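Local structure of enolase (alpha proteobacterium BAL199, 3UGV) at residues T239-P253 with L265-N278. The protein belongs to the mandelate racemase/muconate lactonizing enzyme family of the enolase superfamily and probably abstracts a proton alpha to a carboxylate with the help of bound magnesium. Residues are numbered along the deposited sequence; the frame is centred on the assembly and turned at random.
Sequences TRQIDDLGLEWIEEP and LRHDLKTPLMIGEN. With MG (magnesium ion), chain B; MG (magnesium ion), chain X; NI (nickel (II) ion), chain Y.
M274 lays its methyl over one face of the W249 indole, CE standing 3.5 Å from the centroid of the six-membered ring and almost on the ring normal. Bends at chi2 (68°) and chi3 (82°) curl the thioether back over the indole, a CH-pi and Met-aromatic contact suited to unbranched, flexible methionine. W249 also donates from NE1 to OE1 of E251, an oxygen that K194 holds in a salt bridge. With an alanine at W249 the M274 methyl is likely to lose its aromatic floor, and E251 OE1 one of its donors. Glutamates are long enough to reach the magnesium: E251 OE2 binds it at 1.9 Å, and E277 OE1, from the loop beyond strand 273-275, comes in with its side chain roughly perpendicular, the carboxylate planes 63° apart. The metal, which D225 also binds, probably offsets their repulsion. Farther along this loop, N278 ND2 gives E252 OE2 a nearly straight hydrogen bond on the syn lone pair. At the far end D243, with two oxygens for adjacent amides, takes K270 N on OD2 (2.8 Å) and T271 N on OD1, both syn; threonine adds a hydroxyl, OG1 meeting OD1 from above the carboxylate plane. Backbone bonds I250 N–P272 O, M274 N–I250 O and E252 N–M274 O pair the parallel strands, which helix 259-268 joins into a beta-alpha-beta unit of the superfamily's modified TIM barrel, (beta/alpha)7beta, with metal ligands at the strands' C-terminal ends.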
loop_
_atom_site.group_PDB
_atom_site.type_symbol
_atom_site.label_atom_id
_atom_site.label_comp_id
_atom_site.label_asym_id
_atom_site.label_seq_id
_atom_site.Cartn_x
_atom_site.Cartn_y
_atom_site.Cartn_z
ATOM N N THR F 239 -3.702 -13.718 24.290
ATOM C CA THR F 239 -2.675 -14.290 23.424
ATOM C C THR F 239 -1.306 -13.713 23.796
ATOM O O THR F 239 -0.308 -14.401 23.735
ATOM C CB THR F 239 -2.940 -14.099 21.917
ATOM O OG1 THR F 239 -2.934 -12.707 21.605
ATOM C CG2 THR F 239 -4.274 -14.762 21.486
ATOM N N ARG F 240 -1.263 -12.447 24.178
ATOM C CA ARG F 240 0.002 -11.873 24.579
ATOM C C ARG F 240 0.570 -12.638 25.798
ATOM O O ARG F 240 1.775 -12.887 25.889
ATOM C CB ARG F 240 -0.167 -10.391 24.881
ATOM C CG ARG F 240 1.095 -9.738 25.413
ATOM C CD ARG F 240 0.810 -8.315 25.865
ATOM N NE ARG F 240 2.017 -7.640 26.313
ATOM C CZ ARG F 240 2.062 -6.374 26.711
ATOM N NH1 ARG F 240 0.969 -5.617 26.710
ATOM N NH2 ARG F 240 3.213 -5.862 27.096
ATOM N N GLN F 241 -0.311 -13.036 26.709
ATOM C CA GLN F 241 0.119 -13.691 27.938
ATOM C C GLN F 241 0.774 -15.018 27.648
ATOM O O GLN F 241 1.620 -15.458 28.413
ATOM C CB GLN F 241 -1.056 -13.959 28.868
ATOM C CG GLN F 241 -1.581 -12.791 29.634
ATOM C CD GLN F 241 -2.697 -13.230 30.559
ATOM O OE1 GLN F 241 -2.597 -14.276 31.202
ATOM N NE2 GLN F 241 -3.780 -12.456 30.603
ATOM N N ILE F 242 0.370 -15.668 26.560
ATOM C CA ILE F 242 0.910 -16.988 26.241
ATOM C C ILE F 242 1.926 -17.007 25.114
ATOM O O ILE F 242 2.423 -18.087 24.737
ATOM C CB ILE F 242 -0.188 -18.007 25.889
ATOM C CG1 ILE F 242 -1.067 -17.485 24.755
ATOM C CG2 ILE F 242 -1.028 -18.351 27.109
ATOM C CD1 ILE F 242 -2.157 -18.472 24.363
ATOM N N ASP F 243 2.245 -15.829 24.580
ATOM C CA ASP F 243 3.110 -15.763 23.403
ATOM C C ASP F 243 4.530 -16.244 23.692
ATOM O O ASP F 243 5.263 -16.593 22.779
ATOM C CB ASP F 243 3.138 -14.355 22.818
ATOM C CG ASP F 243 3.595 -14.341 21.369
ATOM O OD1 ASP F 243 3.334 -15.328 20.665
ATOM O OD2 ASP F 243 4.204 -13.349 20.929
ATOM N N ASP F 244 4.915 -16.287 24.964
ATOM C CA ASP F 244 6.258 -16.771 25.307
ATOM C C ASP F 244 6.308 -18.156 25.951
ATOM O O ASP F 244 7.365 -18.591 26.400
ATOM C CB ASP F 244 6.988 -15.756 26.185
ATOM C CG ASP F 244 7.219 -14.441 25.470
ATOM O OD1 ASP F 244 7.249 -14.449 24.220
ATOM O OD2 ASP F 244 7.367 -13.401 26.149
ATOM N N LEU F 245 5.171 -18.847 25.991
ATOM C CA LEU F 245 5.118 -20.203 26.528
ATOM C C LEU F 245 5.850 -21.232 25.676
ATOM O O LEU F 245 6.165 -22.315 26.154
ATOM C CB LEU F 245 3.675 -20.669 26.667
ATOM C CG LEU F 245 2.804 -20.153 27.806
ATOM C CD1 LEU F 245 1.580 -21.045 27.897
ATOM C CD2 LEU F 245 3.574 -20.157 29.123
ATOM N N GLY F 246 6.076 -20.931 24.403
ATOM C CA GLY F 246 6.654 -21.927 23.512
ATOM C C GLY F 246 5.631 -22.861 22.872
ATOM O O GLY F 246 5.955 -23.996 22.543
ATOM N N LEU F 247 4.402 -22.384 22.674
ATOM C CA LEU F 247 3.357 -23.183 22.017
ATOM C C LEU F 247 3.680 -23.419 20.548
ATOM O O LEU F 247 4.382 -22.615 19.923
ATOM C CB LEU F 247 2.006 -22.474 22.108
ATOM C CG LEU F 247 1.553 -22.125 23.520
ATOM C CD1 LEU F 247 0.345 -21.218 23.463
ATOM C CD2 LEU F 247 1.269 -23.416 24.311
ATOM N N GLU F 248 3.172 -24.520 19.999
ATOM C CA GLU F 248 3.370 -24.835 18.587
ATOM C C GLU F 248 2.556 -23.858 17.728
ATOM O O GLU F 248 3.035 -23.345 16.726
ATOM C CB GLU F 248 2.935 -26.262 18.292
ATOM C CG GLU F 248 2.923 -26.621 16.802
ATOM C CD GLU F 248 4.288 -27.012 16.257
ATOM O OE1 GLU F 248 5.253 -27.108 17.054
ATOM O OE2 GLU F 248 4.390 -27.243 15.028
ATOM N N TRP F 249 1.324 -23.588 18.139
ATOM C CA TRP F 249 0.557 -22.508 17.532
ATOM C C TRP F 249 -0.615 -22.114 18.394
ATOM O O TRP F 249 -0.975 -22.841 19.319
ATOM C CB TRP F 249 0.065 -22.884 16.133
ATOM C CG TRP F 249 -1.041 -23.923 16.056
ATOM C CD1 TRP F 249 -2.298 -23.849 16.608
ATOM C CD2 TRP F 249 -1.009 -25.148 15.310
ATOM N NE1 TRP F 249 -3.028 -24.973 16.280
ATOM C CE2 TRP F 249 -2.264 -25.774 15.471
ATOM C CE3 TRP F 249 -0.040 -25.777 14.522
ATOM C CZ2 TRP F 249 -2.563 -26.999 14.885
ATOM C CZ3 TRP F 249 -0.342 -26.995 13.945
ATOM C CH2 TRP F 249 -1.589 -27.593 14.131
ATOM N N ILE F 250 -1.201 -20.962 18.075
ATOM C CA ILE F 250 -2.432 -20.491 18.701
ATOM C C ILE F 250 -3.550 -20.432 17.650
ATOM O O ILE F 250 -3.400 -19.806 16.586
ATOM C CB ILE F 250 -2.229 -19.102 19.310
ATOM C CG1 ILE F 250 -1.164 -19.159 20.408
ATOM C CG2 ILE F 250 -3.535 -18.539 19.853
ATOM C CD1 ILE F 250 -0.651 -17.783 20.778
ATOM N N GLU F 251 -4.676 -21.067 17.956
ATOM C CA GLU F 251 -5.711 -21.294 16.953
ATOM C C GLU F 251 -6.982 -20.516 17.251
ATOM O O GLU F 251 -7.470 -20.544 18.381
ATOM C CB GLU F 251 -6.013 -22.791 16.877
ATOM C CG GLU F 251 -6.872 -23.231 15.723
ATOM C CD GLU F 251 -7.060 -24.746 15.708
ATOM O OE1 GLU F 251 -6.069 -25.491 15.945
ATOM O OE2 GLU F 251 -8.201 -25.191 15.475
ATOM N N GLU F 252 -7.476 -19.814 16.224
ATOM C CA GLU F 252 -8.771 -19.095 16.215
ATOM C C GLU F 252 -9.174 -18.417 17.519
ATOM O O GLU F 252 -10.149 -18.823 18.171
ATOM C CB GLU F 252 -9.906 -20.015 15.745
ATOM C CG GLU F 252 -9.856 -20.344 14.261
ATOM C CD GLU F 252 -11.096 -21.079 13.763
ATOM O OE1 GLU F 252 -11.641 -21.929 14.511
ATOM O OE2 GLU F 252 -11.518 -20.807 12.610
ATOM N N PRO F 253 -8.429 -17.383 17.918
ATOM C CA PRO F 253 -8.827 -16.752 19.182
ATOM C C PRO F 253 -10.156 -15.997 19.081
ATOM O O PRO F 253 -10.844 -15.893 20.084
ATOM C CB PRO F 253 -7.672 -15.779 19.475
ATOM C CG PRO F 253 -6.887 -15.683 18.198
ATOM C CD PRO F 253 -7.104 -16.950 17.453
ATOM N N LEU F 265 -3.474 -9.463 15.349
ATOM C CA LEU F 265 -2.968 -10.502 16.248
ATOM C C LEU F 265 -1.732 -11.183 15.669
ATOM O O LEU F 265 -0.773 -11.476 16.383
ATOM C CB LEU F 265 -4.057 -11.551 16.473
ATOM C CG LEU F 265 -5.237 -11.063 17.298
ATOM C CD1 LEU F 265 -6.329 -12.109 17.351
ATOM C CD2 LEU F 265 -4.726 -10.712 18.701
ATOM N N ARG F 266 -1.763 -11.444 14.371
ATOM C CA ARG F 266 -0.665 -12.150 13.717
ATOM C C ARG F 266 0.586 -11.278 13.788
ATOM O O ARG F 266 1.693 -11.762 14.019
ATOM C CB ARG F 266 -1.029 -12.443 12.266
ATOM C CG ARG F 266 0.003 -13.263 11.495
ATOM C CD ARG F 266 0.109 -12.710 10.093
ATOM N NE ARG F 266 0.913 -13.540 9.228
ATOM C CZ ARG F 266 1.235 -13.198 7.990
ATOM N NH1 ARG F 266 0.831 -12.031 7.510
ATOM N NH2 ARG F 266 1.965 -14.018 7.244
ATOM N N HIS F 267 0.391 -9.976 13.634
ATOM C CA HIS F 267 1.495 -9.044 13.706
ATOM C C HIS F 267 2.088 -8.988 15.101
ATOM O O HIS F 267 3.307 -9.075 15.256
ATOM C CB HIS F 267 1.072 -7.641 13.275
ATOM C CG HIS F 267 2.115 -6.603 13.549
ATOM N ND1 HIS F 267 2.180 -5.911 14.742
ATOM C CD2 HIS F 267 3.152 -6.162 12.798
ATOM C CE1 HIS F 267 3.204 -5.076 14.707
ATOM N NE2 HIS F 267 3.811 -5.207 13.537
ATOM N N ASP F 268 1.228 -8.846 16.111
ATOM C CA ASP F 268 1.688 -8.726 17.493
ATOM C C ASP F 268 2.295 -10.016 18.062
ATOM O O ASP F 268 3.171 -9.969 18.917
ATOM C CB ASP F 268 0.557 -8.258 18.418
ATOM C CG ASP F 268 0.228 -6.781 18.250
ATOM O OD1 ASP F 268 0.978 -6.068 17.535
ATOM O OD2 ASP F 268 -0.777 -6.330 18.844
ATOM N N LEU F 269 1.818 -11.167 17.609
ATOM C CA LEU F 269 2.257 -12.430 18.205
ATOM C C LEU F 269 3.452 -12.967 17.452
ATOM O O LEU F 269 3.448 -13.007 16.224
ATOM C CB LEU F 269 1.147 -13.481 18.122
ATOM C CG LEU F 269 -0.120 -13.272 18.951
ATOM C CD1 LEU F 269 -1.199 -14.251 18.489
ATOM C CD2 LEU F 269 0.185 -13.440 20.456
ATOM N N LYS F 270 4.464 -13.406 18.185
ATOM C CA LYS F 270 5.590 -14.112 17.576
ATOM C C LYS F 270 5.224 -15.559 17.268
ATOM O O LYS F 270 5.684 -16.124 16.283
ATOM C CB LYS F 270 6.803 -14.056 18.498
ATOM C CG LYS F 270 7.908 -13.163 18.013
ATOM C CD LYS F 270 7.449 -11.751 17.795
ATOM C CE LYS F 270 8.644 -10.885 17.441
ATOM N NZ LYS F 270 9.762 -11.098 18.424
ATOM N N THR F 271 4.391 -16.153 18.117
ATOM C CA THR F 271 3.926 -17.531 17.936
ATOM C C THR F 271 3.047 -17.612 16.679
ATOM O O THR F 271 2.269 -16.712 16.418
ATOM C CB THR F 271 3.147 -18.001 19.192
ATOM O OG1 THR F 271 4.030 -17.995 20.329
ATOM C CG2 THR F 271 2.558 -19.392 19.009
ATOM N N PRO F 272 3.182 -18.684 15.884
ATOM C CA PRO F 272 2.321 -18.764 14.696
ATOM C C PRO F 272 0.828 -18.720 15.046
ATOM O O PRO F 272 0.385 -19.316 16.032
ATOM C CB PRO F 272 2.692 -20.133 14.087
ATOM C CG PRO F 272 4.093 -20.394 14.563
ATOM C CD PRO F 272 4.134 -19.813 15.955
ATOM N N LEU F 273 0.063 -18.003 14.230
ATOM C CA LEU F 273 -1.374 -17.902 14.404
ATOM C C LEU F 273 -2.052 -18.797 13.368
ATOM O O LEU F 273 -1.770 -18.695 12.172
ATOM C CB LEU F 273 -1.829 -16.462 14.221
ATOM C CG LEU F 273 -3.329 -16.207 14.319
ATOM C CD1 LEU F 273 -3.818 -16.545 15.727
ATOM C CD2 LEU F 273 -3.629 -14.745 13.956
ATOM N N MET F 274 -2.938 -19.669 13.844
ATOM C CA MET F 274 -3.542 -20.706 13.021
ATOM C C MET F 274 -5.023 -20.426 12.824
ATOM O O MET F 274 -5.724 -20.112 13.775
ATOM C CB MET F 274 -3.373 -22.076 13.701
ATOM C CG MET F 274 -4.219 -23.170 13.107
ATOM S SD MET F 274 -3.741 -23.677 11.420
ATOM C CE MET F 274 -2.396 -24.810 11.740
ATOM N N ILE F 275 -5.493 -20.527 11.586
ATOM C CA ILE F 275 -6.924 -20.487 11.307
ATOM C C ILE F 275 -7.181 -21.337 10.081
ATOM O O ILE F 275 -6.252 -21.922 9.513
ATOM C CB ILE F 275 -7.464 -19.052 11.014
ATOM C CG1 ILE F 275 -6.894 -18.524 9.701
ATOM C CG2 ILE F 275 -7.175 -18.102 12.174
ATOM C CD1 ILE F 275 -7.403 -17.117 9.330
ATOM N N GLY F 276 -8.433 -21.413 9.660
ATOM C CA GLY F 276 -8.721 -22.113 8.423
ATOM C C GLY F 276 -9.827 -23.137 8.485
ATOM O O GLY F 276 -10.444 -23.417 7.462
ATOM N N GLU F 277 -10.107 -23.695 9.659
ATOM C CA GLU F 277 -11.125 -24.733 9.702
ATOM C C GLU F 277 -12.481 -24.204 9.245
ATOM O O GLU F 277 -13.369 -24.980 8.963
ATOM C CB GLU F 277 -11.242 -25.368 11.080
ATOM C CG GLU F 277 -11.876 -24.490 12.136
ATOM C CD GLU F 277 -11.720 -25.110 13.511
ATOM O OE1 GLU F 277 -10.559 -25.216 13.973
ATOM O OE2 GLU F 277 -12.740 -25.518 14.114
ATOM N N ASN F 278 -12.627 -22.888 9.167
ATOM C CA ASN F 278 -13.886 -22.270 8.735
ATOM C C ASN F 278 -13.836 -21.598 7.363
ATOM O O ASN F 278 -14.756 -20.862 7.006
ATOM C CB ASN F 278 -14.366 -21.260 9.766
ATOM C CG ASN F 278 -15.041 -21.919 10.960
ATOM O OD1 ASN F 278 -16.185 -22.379 10.873
ATOM N ND2 ASN F 278 -14.334 -21.964 12.082
HETATM MG MG MG B . -9.959 -25.773 16.012
HETATM MG MG MG X . 3.302 -13.112 14.210
HETATM NI NI NI Y . 6.144 -4.413 13.177
HETATM O O HOH W 1 3.755 -19.627 22.728
HETATM O O HOH W 2 2.942 -10.725 21.717
HETATM O O HOH W 3 6.250 -20.612 20.483
HETATM O O HOH W 4 -11.099 -20.383 10.228
HETATM O O HOH W 5 2.139 -14.818 14.319
HETATM O O HOH W 6 -11.904 -26.090 16.694
HETATM O O HOH W 7 -10.001 -27.869 15.879
HETATM O O HOH W 8 -10.433 -23.720 16.205
HETATM O O HOH W 9 3.183 -13.342 12.171
#